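Local structure of histidinol-phosphate aminotransferase (Clostridium acetobutylicum, 3FTB) at residues K42-N47 / I256-D261; K77-V82 / I228-E233; E89-S94 / Y108-I113; L301-N306 / D333-R338. The protein probably transfers amino groups with pyridoxal 5'-phosphate as cofactor, as a histidinol-phosphate aminotransferase of histidine biosynthesis. All blocks are in the same frame, centred on the assembly; numbering follows the deposited sequence.

Contact 1: residues K42-N47 / I256-D261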
# COMPACT_ATOMS: atom_id res chain seq x y z
N LYS A 42 -22.28 -0.04 8.35
CA LYS A 42 -23.03 1.19 8.23
C LYS A 42 -22.23 2.35 8.81
O LYS A 42 -22.50 3.51 8.52
CB LYS A 42 -24.40 1.05 8.90
CG LYS A 42 -25.29 0.03 8.20
CD LYS A 42 -26.74 0.09 8.69
CE LYS A 42 -27.63 -0.93 7.97
NZ LYS A 42 -27.33 -2.33 8.38
N SER A 43 -21.22 2.02 9.61
CA SER A 43 -20.42 3.03 10.29
C SER A 43 -19.32 3.61 9.38
O SER A 43 -18.64 4.57 9.75
CB SER A 43 -19.80 2.46 11.56
OG SER A 43 -18.91 1.39 11.28
N PHE A 44 -19.15 3.02 8.21
CA PHE A 44 -18.18 3.56 7.27
C PHE A 44 -18.80 4.70 6.46
O PHE A 44 -18.16 5.71 6.20
CB PHE A 44 -17.66 2.49 6.33
CG PHE A 44 -16.67 3.01 5.34
CD1 PHE A 44 -17.10 3.60 4.15
CD2 PHE A 44 -15.32 2.95 5.60
CE1 PHE A 44 -16.20 4.10 3.24
CE2 PHE A 44 -14.40 3.44 4.69
CZ PHE A 44 -14.85 4.02 3.51
N LEU A 45 -20.04 4.50 6.06
CA LEU A 45 -20.80 5.54 5.39
C LEU A 45 -20.87 6.76 6.32
O LEU A 45 -20.57 7.88 5.92
CB LEU A 45 -22.22 5.04 5.09
CG LEU A 45 -22.45 3.84 4.18
CD1 LEU A 45 -21.65 2.61 4.62
CD2 LEU A 45 -23.94 3.50 4.10
N ASN A 46 -21.25 6.52 7.57
CA ASN A 46 -21.49 7.59 8.54
C ASN A 46 -20.28 8.49 8.79
O ASN A 46 -20.44 9.65 9.19
CB ASN A 46 -22.00 7.02 9.87
CG ASN A 46 -23.33 6.29 9.73
OD1 ASN A 46 -24.08 6.51 8.77
ND2 ASN A 46 -23.64 5.42 10.69
N ASN A 47 -19.08 7.97 8.55
CA ASN A 47 -17.86 8.76 8.76
C ASN A 47 -17.07 9.01 7.49
O ASN A 47 -15.86 9.23 7.55
CB ASN A 47 -16.96 8.12 9.82
CG ASN A 47 -17.62 8.07 11.18
OD1 ASN A 47 -18.64 7.41 11.35
ND2 ASN A 47 -17.04 8.76 12.15
N ILE A 256 -10.70 2.83 12.30
CA ILE A 256 -10.95 3.68 13.46
C ILE A 256 -12.43 3.67 13.87
O ILE A 256 -12.76 3.73 15.06
CB ILE A 256 -10.38 5.12 13.24
CG1 ILE A 256 -8.85 5.09 13.43
CG2 ILE A 256 -11.06 6.12 14.16
CD1 ILE A 256 -8.09 6.39 13.11
N ASN A 257 -13.31 3.53 12.88
CA ASN A 257 -14.76 3.64 13.09
C ASN A 257 -15.53 2.32 13.01
O ASN A 257 -16.63 2.20 13.56
CB ASN A 257 -15.33 4.65 12.10
CG ASN A 257 -14.73 6.04 12.28
OD1 ASN A 257 -15.01 6.73 13.26
ND2 ASN A 257 -13.90 6.46 11.33
N CYS A 258 -14.95 1.33 12.34
CA CYS A 258 -15.66 0.10 12.05
C CYS A 258 -15.40 -1.03 13.04
O CYS A 258 -16.23 -1.92 13.17
CB CYS A 258 -15.39 -0.36 10.61
SG CYS A 258 -16.00 0.85 9.42
N LEU A 259 -14.28 -0.98 13.74
CA LEU A 259 -13.98 -2.03 14.72
C LEU A 259 -14.77 -1.87 16.02
O LEU A 259 -14.85 -2.81 16.83
CB LEU A 259 -12.47 -2.09 15.02
CG LEU A 259 -11.52 -2.37 13.85
CD1 LEU A 259 -10.11 -2.52 14.39
CD2 LEU A 259 -11.94 -3.62 13.12
N LYS A 260 -15.35 -0.69 16.21
CA LYS A 260 -16.17 -0.39 17.39
C LYS A 260 -17.60 -0.75 17.08
O LYS A 260 -18.43 -0.84 17.99
CB LYS A 260 -16.13 1.10 17.74
CG LYS A 260 -14.76 1.66 18.07
CD LYS A 260 -14.70 3.13 17.69
CE LYS A 260 -16.08 3.77 17.77
NZ LYS A 260 -16.12 5.15 17.23
N ASP A 261 -17.88 -0.93 15.79
CA ASP A 261 -19.21 -1.23 15.27
C ASP A 261 -19.73 -2.58 15.76
O ASP A 261 -19.87 -3.54 15.00
CB ASP A 261 -19.16 -1.21 13.73
CG ASP A 261 -20.52 -1.02 13.10
OD1 ASP A 261 -21.53 -1.11 13.83
OD2 ASP A 261 -20.56 -0.78 11.88
O HOH W 1 -23.42 -1.54 10.25
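With chi1 at 63°, S43 holds its OG between its own backbone N and carbonyl carbon, and D261 turns its carboxylate away from its backbone N (chi1 -160°). The two settings bring a hydroxyl onto a carboxylate at the N-cap of helix 262-285. D261 is the capping residue: OD1 accepts a weak hydrogen bond from the backbone N of Y264, and OD2 receives S43 OG at 2.8 Å. The hydroxyl arrives from above the carboxylate plane, 49° out of it. One side chain thus ties the start of the long helix to the short, weakly bonded helix 42-45, and the cap would be expected to stabilise the negative charge. A water adds a second, looser link, accepting from K42 N at 2.7 Å and donating weakly to D261 OD2.

C258 fills the space beside this bond. Its SG lies 3.9 Å from F44 CB and near the plane of the phenyl ring, at the ring's edge. F44 is buried; it also packs on M253 and A254 of helix 249-257 and on L55 of the second subunit, which places this edge of the contact at the dimer interface.

Farther along, the amides of N47 and N257 lie with their planes moderately inclined to each other. N257 ND2 is engaged with M253 O inside its own helix, and N47 CB approaches that same nitrogen to 3.8 Å. The amide groups themselves come closer: N47 ND2 stands 3.1 Å from N257 OD1, at an angle too poor for a hydrogen bond.

Contact 2: residues K77-V82 / I228-E233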
# COMPACT_ATOMS: atom_id res chain seq x y z
N LYS A 77 -2.63 -3.72 25.32
CA LYS A 77 -1.71 -2.60 25.24
C LYS A 77 -0.26 -3.11 25.26
O LYS A 77 -0.03 -4.31 25.46
CB LYS A 77 -1.97 -1.61 26.39
CG LYS A 77 -3.39 -1.05 26.44
CD LYS A 77 -3.69 -0.24 25.20
CE LYS A 77 -5.13 0.22 25.17
NZ LYS A 77 -5.26 1.36 24.23
N ASP A 78 0.69 -2.21 25.01
CA ASP A 78 2.12 -2.55 25.00
C ASP A 78 2.38 -3.79 24.15
O ASP A 78 3.00 -4.76 24.60
CB ASP A 78 2.67 -2.71 26.44
CG ASP A 78 4.21 -2.62 26.51
OD1 ASP A 78 4.85 -2.09 25.57
OD2 ASP A 78 4.78 -3.08 27.52
N ILE A 79 1.91 -3.74 22.90
CA ILE A 79 2.13 -4.80 21.93
C ILE A 79 2.68 -4.21 20.65
O ILE A 79 2.48 -3.03 20.37
CB ILE A 79 0.82 -5.55 21.57
CG1 ILE A 79 -0.31 -4.55 21.28
CG2 ILE A 79 0.41 -6.47 22.69
CD1 ILE A 79 -1.52 -5.19 20.56
N GLY A 80 3.41 -5.01 19.89
CA GLY A 80 3.81 -4.60 18.56
C GLY A 80 2.58 -4.61 17.65
O GLY A 80 1.75 -5.53 17.72
N ILE A 81 2.47 -3.59 16.81
CA ILE A 81 1.41 -3.51 15.83
C ILE A 81 2.02 -3.12 14.49
O ILE A 81 2.77 -2.15 14.40
CB ILE A 81 0.33 -2.49 16.23
CG1 ILE A 81 -0.28 -2.85 17.59
CG2 ILE A 81 -0.76 -2.41 15.16
CD1 ILE A 81 -1.11 -1.74 18.19
N VAL A 82 1.73 -3.90 13.45
CA VAL A 82 2.24 -3.59 12.13
C VAL A 82 1.07 -3.39 11.19
O VAL A 82 0.15 -4.21 11.17
CB VAL A 82 3.22 -4.68 11.60
CG1 VAL A 82 4.56 -4.60 12.34
CG2 VAL A 82 2.63 -6.06 11.73
N ILE A 228 -0.09 -8.47 15.17
CA ILE A 228 -0.26 -8.38 16.62
C ILE A 228 0.78 -9.26 17.31
O ILE A 228 0.77 -10.46 17.12
CB ILE A 228 -1.68 -8.88 17.00
CG1 ILE A 228 -2.72 -7.92 16.44
CG2 ILE A 228 -1.82 -9.02 18.50
CD1 ILE A 228 -2.38 -6.44 16.69
N THR A 229 1.67 -8.67 18.11
CA THR A 229 2.71 -9.46 18.78
C THR A 229 3.31 -8.74 19.99
O THR A 229 3.46 -7.52 19.99
CB THR A 229 3.86 -9.85 17.81
OG1 THR A 229 4.71 -10.84 18.42
CG2 THR A 229 4.71 -8.65 17.45
N ASN A 230 3.65 -9.50 21.02
CA ASN A 230 4.38 -8.97 22.15
C ASN A 230 5.86 -8.84 21.83
O ASN A 230 6.62 -8.25 22.58
CB ASN A 230 4.21 -9.87 23.38
CG ASN A 230 3.99 -9.07 24.64
OD1 ASN A 230 3.20 -8.13 24.65
ND2 ASN A 230 4.70 -9.43 25.71
N ASN A 231 6.27 -9.41 20.70
CA ASN A 231 7.66 -9.34 20.27
C ASN A 231 7.98 -8.01 19.61
O ASN A 231 8.17 -7.94 18.39
CB ASN A 231 7.99 -10.50 19.33
CG ASN A 231 9.47 -10.58 19.00
OD1 ASN A 231 10.17 -9.56 18.93
ND2 ASN A 231 9.95 -11.80 18.77
N LYS A 232 8.04 -6.97 20.42
CA LYS A 232 8.31 -5.62 19.92
C LYS A 232 9.44 -5.55 18.89
O LYS A 232 9.38 -4.75 17.96
CB LYS A 232 8.58 -4.68 21.09
CG LYS A 232 7.34 -3.95 21.58
CD LYS A 232 6.31 -4.92 22.15
CE LYS A 232 6.53 -5.18 23.63
NZ LYS A 232 5.43 -5.98 24.21
N GLU A 233 10.45 -6.40 19.03
CA GLU A 233 11.59 -6.35 18.11
C GLU A 233 11.23 -6.86 16.70
O GLU A 233 11.78 -6.38 15.70
CB GLU A 233 12.82 -7.07 18.69
CG GLU A 233 14.09 -6.92 17.83
CD GLU A 233 14.34 -5.49 17.31
OE1 GLU A 233 14.69 -5.31 16.12
OE2 GLU A 233 14.20 -4.52 18.10
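An antiparallel strand pair at one border of the seven-stranded mixed sheet joins K77-V82 to I228-E233, in the large domain of a fold type I aminotransferase. G80 and T229 form a hydrogen-bonded pair: G80 N gives to T229 O, modelled at 2.5 Å, shorter than such a bond should be, so that the exact length is doubtful, and T229 N returns a bond of 3.2 Å to G80 O. The next pair, I81 with I228, is non-hydrogen-bonded, and its side chains share one face, where I228 CD1 meets I81 CG1 at 4.3 Å. The same methyl reaches I79 CD1 at 4.2 Å, so I228 packs against both isoleucines.

Beyond the paired residues K232 doubles back over the strand end. Bends at chi2 (64°) and chi3 (89°) lay its CD 3.7 Å from G80 N and bring NZ to D78 O, a hydrogen bond of 2.7 Å in which the donor stands above the carbonyl plane. NZ also gives to N230 O at 3.0 Å, so the ammonium bridges the loop ahead of one strand and the turn after the other. The D78 carboxylate is near but short of a salt bridge, and its charge would be expected to favour the ammonium.

T229 OG1 accepts from N231 N at 3.1 Å, an ST turn, and is also bonded to L207 O. N231 then caps helix 232-239 through I234 N. Helix 64-74 covers I81 and I228, with E71, N67 and L74 in touch; strand 207-212 lies on the far side of 225-229, while V82 packs on A235 and I238 of helix 232-239.

Contact 3: residues E89-S94 / Y108-I113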
# COMPACT_ATOMS: atom_id res chain seq x y z
N GLU A 89 0.30 -7.98 2.85
CA GLU A 89 1.61 -7.38 3.09
C GLU A 89 2.27 -8.04 4.30
O GLU A 89 3.48 -8.25 4.33
CB GLU A 89 1.47 -5.85 3.29
CG GLU A 89 2.76 -5.05 3.08
CD GLU A 89 2.63 -3.55 3.41
OE1 GLU A 89 1.50 -3.05 3.55
OE2 GLU A 89 3.67 -2.86 3.53
N ILE A 90 1.44 -8.39 5.28
CA ILE A 90 1.94 -8.89 6.55
C ILE A 90 2.35 -10.36 6.46
O ILE A 90 3.37 -10.75 7.05
CB ILE A 90 0.88 -8.69 7.65
CG1 ILE A 90 0.50 -7.21 7.72
CG2 ILE A 90 1.39 -9.19 9.01
CD1 ILE A 90 -0.84 -6.99 8.32
N ILE A 91 1.58 -11.15 5.73
CA ILE A 91 1.92 -12.54 5.45
C ILE A 91 3.28 -12.63 4.76
O ILE A 91 4.19 -13.32 5.24
CB ILE A 91 0.86 -13.19 4.54
CG1 ILE A 91 -0.49 -13.24 5.26
CG2 ILE A 91 1.31 -14.59 4.11
CD1 ILE A 91 -1.63 -13.72 4.39
N GLU A 92 3.43 -11.90 3.65
CA GLU A 92 4.71 -11.84 2.96
C GLU A 92 5.84 -11.38 3.87
O GLU A 92 6.86 -12.06 3.98
CB GLU A 92 4.63 -10.91 1.74
CG GLU A 92 5.99 -10.55 1.16
CD GLU A 92 5.89 -9.89 -0.20
OE1 GLU A 92 5.00 -10.28 -0.98
OE2 GLU A 92 6.71 -8.99 -0.48
N LEU A 93 5.65 -10.24 4.53
CA LEU A 93 6.71 -9.61 5.33
C LEU A 93 7.14 -10.44 6.53
O LEU A 93 8.34 -10.55 6.81
CB LEU A 93 6.28 -8.22 5.81
CG LEU A 93 6.36 -7.11 4.77
CD1 LEU A 93 5.66 -5.90 5.29
CD2 LEU A 93 7.80 -6.80 4.40
N SER A 94 6.18 -11.02 7.24
CA SER A 94 6.52 -11.84 8.39
C SER A 94 7.29 -13.09 7.94
O SER A 94 8.17 -13.58 8.65
CB SER A 94 5.28 -12.20 9.20
OG SER A 94 4.29 -12.82 8.38
N TYR A 108 -3.79 -21.72 2.54
CA TYR A 108 -3.83 -20.57 1.63
C TYR A 108 -2.54 -20.47 0.82
O TYR A 108 -1.44 -20.37 1.38
CB TYR A 108 -4.05 -19.32 2.47
CG TYR A 108 -4.27 -18.04 1.72
CD1 TYR A 108 -5.23 -17.94 0.73
CD2 TYR A 108 -3.53 -16.89 2.04
CE1 TYR A 108 -5.43 -16.74 0.05
CE2 TYR A 108 -3.74 -15.69 1.37
CZ TYR A 108 -4.69 -15.62 0.38
OH TYR A 108 -4.89 -14.43 -0.29
N ALA A 109 -2.69 -20.50 -0.51
CA ALA A 109 -1.58 -20.50 -1.45
C ALA A 109 -0.46 -19.51 -1.12
O ALA A 109 0.71 -19.82 -1.30
CB ALA A 109 -2.08 -20.26 -2.86
N GLU A 110 -0.84 -18.32 -0.65
CA GLU A 110 0.11 -17.24 -0.38
C GLU A 110 1.23 -17.55 0.63
O GLU A 110 2.29 -16.91 0.60
CB GLU A 110 -0.63 -15.94 0.01
CG GLU A 110 0.26 -14.95 0.81
CD GLU A 110 -0.26 -13.51 0.83
OE1 GLU A 110 -1.44 -13.29 1.19
OE2 GLU A 110 0.53 -12.58 0.52
N TYR A 111 1.03 -18.51 1.54
CA TYR A 111 2.12 -18.81 2.47
C TYR A 111 3.37 -19.24 1.69
O TYR A 111 4.43 -18.65 1.86
CB TYR A 111 1.73 -19.87 3.51
CG TYR A 111 0.44 -19.61 4.26
CD1 TYR A 111 -0.09 -18.33 4.37
CD2 TYR A 111 -0.23 -20.65 4.89
CE1 TYR A 111 -1.26 -18.09 5.06
CE2 TYR A 111 -1.42 -20.42 5.58
CZ TYR A 111 -1.93 -19.13 5.66
OH TYR A 111 -3.10 -18.89 6.35
N GLU A 112 3.23 -20.26 0.84
CA GLU A 112 4.35 -20.82 0.06
C GLU A 112 4.82 -19.94 -1.10
O GLU A 112 6.01 -19.91 -1.44
CB GLU A 112 3.99 -22.20 -0.48
CG GLU A 112 5.09 -22.83 -1.32
CD GLU A 112 4.65 -24.07 -2.06
OE1 GLU A 112 3.44 -24.39 -2.03
OE2 GLU A 112 5.52 -24.73 -2.68
N ILE A 113 3.87 -19.25 -1.74
CA ILE A 113 4.21 -18.29 -2.78
C ILE A 113 5.25 -17.32 -2.24
O ILE A 113 6.33 -17.16 -2.81
CB ILE A 113 2.99 -17.46 -3.17
CG1 ILE A 113 1.91 -18.33 -3.80
CG2 ILE A 113 3.40 -16.32 -4.11
CD1 ILE A 113 0.59 -17.60 -4.01
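I91, E110 and Y111 carry this contact between helix 87-95 and the start of helix 110-117, a helix packing of the large domain, and I91 gives up the most surface. It works with both its branches. CG2, anti to the backbone N, lies 3.5 Å from E110 CG and meets Y111 CD1 at 4.0 Å, near the plane of the tyrosine ring and at its edge. The other branch, with chi1 at -63°, sends CD1 toward the edge of the Y108 ring, where CE2 is 4.2 Å away.

E110 leans across the isoleucine with its chain extended beyond CG, so that methylenes and carboxylate lie obliquely against the I91 side chain; E110 CD is 3.8 Å from I91 CG2. The glutamate is poorly ordered, and the position of its oxygens is correspondingly uncertain. The neighbouring E92 is engaged elsewhere, by a salt bridge to K117 and a hydrogen bond to H118. No polar bond links the two segments, and the contact rests on van der Waals packing.

The Y111 hydroxyl is hydrogen-bonded to D183 OD2 at the end of strand 179-183. The ring of Y108 comes within about 3 Å of a bound phosphate ion. Y108 and D183 probably correspond to the residues that in fold type I relatives stack on the cofactor ring and bond its pyridine nitrogen. Strand 207-212 packs against helix 87-95, I210 touching I90 and I91; strand 100-105 precedes helix 110-117 and touches Y111 through I103, and N243 of the second subunit packs on E110.

Contact 4: residues L301-N306 / D333-R338. With PO4 (phosphate ion), chain F.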
# COMPACT_ATOMS: atom_id res chain seq x y z
N LEU A 301 -15.53 -27.02 3.02
CA LEU A 301 -14.82 -27.93 2.09
C LEU A 301 -15.54 -29.26 1.88
O LEU A 301 -15.71 -30.06 2.82
CB LEU A 301 -13.39 -28.21 2.58
CG LEU A 301 -12.55 -29.18 1.74
CD1 LEU A 301 -11.98 -28.48 0.52
CD2 LEU A 301 -11.44 -29.83 2.57
N CYS A 302 -15.94 -29.52 0.64
CA CYS A 302 -16.68 -30.73 0.31
C CYS A 302 -15.85 -31.74 -0.50
O CYS A 302 -15.12 -31.37 -1.43
CB CYS A 302 -17.99 -30.37 -0.41
SG CYS A 302 -19.07 -29.27 0.56
N ARG A 303 -15.92 -33.00 -0.11
CA ARG A 303 -15.39 -34.11 -0.89
C ARG A 303 -16.50 -34.62 -1.81
O ARG A 303 -17.65 -34.74 -1.38
CB ARG A 303 -14.93 -35.23 0.03
CG ARG A 303 -14.21 -36.36 -0.65
CD ARG A 303 -12.76 -36.03 -0.86
NE ARG A 303 -12.09 -37.07 -1.63
CZ ARG A 303 -11.39 -38.08 -1.10
NH1 ARG A 303 -10.81 -38.98 -1.88
NH2 ARG A 303 -11.27 -38.18 0.22
N LEU A 304 -16.18 -34.91 -3.06
CA LEU A 304 -17.18 -35.28 -4.06
C LEU A 304 -17.07 -36.74 -4.50
O LEU A 304 -16.17 -37.46 -4.06
CB LEU A 304 -17.09 -34.37 -5.29
CG LEU A 304 -17.29 -32.86 -5.09
CD1 LEU A 304 -17.42 -32.18 -6.45
CD2 LEU A 304 -18.51 -32.59 -4.23
N GLU A 305 -17.99 -37.16 -5.37
CA GLU A 305 -18.12 -38.56 -5.77
C GLU A 305 -18.89 -38.72 -7.09
O GLU A 305 -20.02 -38.24 -7.22
CB GLU A 305 -18.82 -39.36 -4.67
CG GLU A 305 -18.80 -40.85 -4.88
CD GLU A 305 -19.76 -41.57 -3.97
OE1 GLU A 305 -20.78 -40.94 -3.60
OE2 GLU A 305 -19.51 -42.74 -3.61
N ASN A 306 -18.28 -39.41 -8.05
CA ASN A 306 -18.90 -39.59 -9.37
C ASN A 306 -18.97 -38.30 -10.16
O ASN A 306 -19.87 -38.13 -11.00
CB ASN A 306 -20.30 -40.19 -9.23
CG ASN A 306 -20.27 -41.62 -8.77
OD1 ASN A 306 -21.21 -42.10 -8.14
ND2 ASN A 306 -19.19 -42.32 -9.09
N ASP A 333 -7.05 -33.00 -4.22
CA ASP A 333 -7.20 -33.33 -5.64
C ASP A 333 -8.50 -32.75 -6.20
O ASP A 333 -9.06 -31.82 -5.62
CB ASP A 333 -7.10 -34.85 -5.87
CG ASP A 333 -8.30 -35.62 -5.34
OD1 ASP A 333 -9.12 -35.03 -4.62
OD2 ASP A 333 -8.43 -36.82 -5.67
N ASP A 334 -8.98 -33.30 -7.32
CA ASP A 334 -10.13 -32.71 -8.01
C ASP A 334 -11.48 -33.13 -7.43
O ASP A 334 -12.54 -32.67 -7.87
CB ASP A 334 -10.09 -33.02 -9.51
CG ASP A 334 -10.71 -31.92 -10.35
OD1 ASP A 334 -10.80 -30.77 -9.87
OD2 ASP A 334 -11.11 -32.20 -11.50
N SER A 335 -11.45 -34.00 -6.42
CA SER A 335 -12.67 -34.39 -5.74
C SER A 335 -13.02 -33.38 -4.66
O SER A 335 -14.16 -33.35 -4.20
CB SER A 335 -12.52 -35.78 -5.13
OG SER A 335 -11.58 -35.76 -4.07
N PHE A 336 -12.05 -32.56 -4.24
CA PHE A 336 -12.33 -31.50 -3.27
C PHE A 336 -12.69 -30.21 -3.98
O PHE A 336 -12.11 -29.87 -5.02
CB PHE A 336 -11.15 -31.27 -2.33
CG PHE A 336 -10.72 -32.50 -1.57
CD1 PHE A 336 -11.09 -32.67 -0.25
CD2 PHE A 336 -9.94 -33.47 -2.19
CE1 PHE A 336 -10.70 -33.80 0.45
CE2 PHE A 336 -9.55 -34.60 -1.50
CZ PHE A 336 -9.92 -34.77 -0.18
N VAL A 337 -13.69 -29.52 -3.44
CA VAL A 337 -14.12 -28.23 -3.95
C VAL A 337 -14.47 -27.38 -2.73
O VAL A 337 -14.82 -27.93 -1.68
CB VAL A 337 -15.37 -28.35 -4.81
CG1 VAL A 337 -15.07 -29.02 -6.15
CG2 VAL A 337 -16.44 -29.13 -4.05
N ARG A 338 -14.36 -26.06 -2.86
CA ARG A 338 -14.65 -25.15 -1.74
C ARG A 338 -15.82 -24.23 -2.10
O ARG A 338 -15.86 -23.65 -3.18
CB ARG A 338 -13.42 -24.32 -1.36
CG ARG A 338 -13.58 -23.50 -0.07
CD ARG A 338 -12.45 -22.47 0.07
NE ARG A 338 -12.62 -21.35 -0.86
CZ ARG A 338 -11.63 -20.59 -1.32
NH1 ARG A 338 -10.37 -20.84 -0.96
NH2 ARG A 338 -11.89 -19.58 -2.15
P PO4 F . -8.38 -18.23 -1.94
O1 PO4 F . -7.81 -16.84 -2.03
O2 PO4 F . -7.27 -19.25 -2.08
O3 PO4 F . -9.05 -18.40 -0.60
O4 PO4 F . -9.40 -18.43 -3.04
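R303 lies across the ring of F336, its neighbour in the antiparallel pairing of strands 299-304 and 336-340 in the smaller, five-stranded sheet. From CB the chain leaves on the face shared with L301 and F336, and after CG a bend at chi2 (83°) folds it over the phenyl group. CD sits over one face of the ring in a CH-pi arrangement, though modelled too close for the distance to be trusted. NE then gives a hydrogen bond of 2.8 Å to S335 OG, which lies 26° out of the guanidinium plane. The guanidinium ends roughly parallel to the ring, the planes 20° apart as modelled.

S335 is itself held by D333: its OG gives to the syn lone pair of D333 OD1 at 2.6 Å, and its N gives to the same oxygen in an Asx turn. The carboxylate thus positions the serine that positions the arginine, D333 and S335 being part of one type I turn.

On the opposite sheet face lie C302 and V337, a hydrogen-bonded pair: C302 N to V337 O, 3.0 Å, and V337 N to C302 O, 3.1 Å. L304 CD1 meets V337 CG1 at 3.9 Å.

R338 turns away from the pairing toward a phosphate ion, NH2 giving to O4 at 2.9 Å and NH1 more weakly to O3; R324 binds it too. Probably from the crystallisation liquor, the ion sits where relatives are expected to bind the substrate carboxylate. Strand 289-293 flanks 299-304, with F293 against L301 and F336, and strand 321-325 flanks 336-340, with I323 on V337.

In the fold
Contacts 2 and 3 belong to the part of the chain built on the seven-stranded sheet and touch directly, V82 against I90, strand 80-84 being followed in the chain by helix 87-95; their centres are 19 Å apart. Both are nested in the loop closed by contact 1, whose centre lies 25 Å from that of contact 2, near the dimer interface. Contact 4 follows in series in the five-stranded sheet, on the other side of the chain's centre from contacts 1 and 2. It approaches contact 3 to about 6 Å between nearest atoms, and the phosphate lies between them, held by R338 and near the Y108 ring, consistent with an anion-binding pocket where the parts built on the two sheets meet.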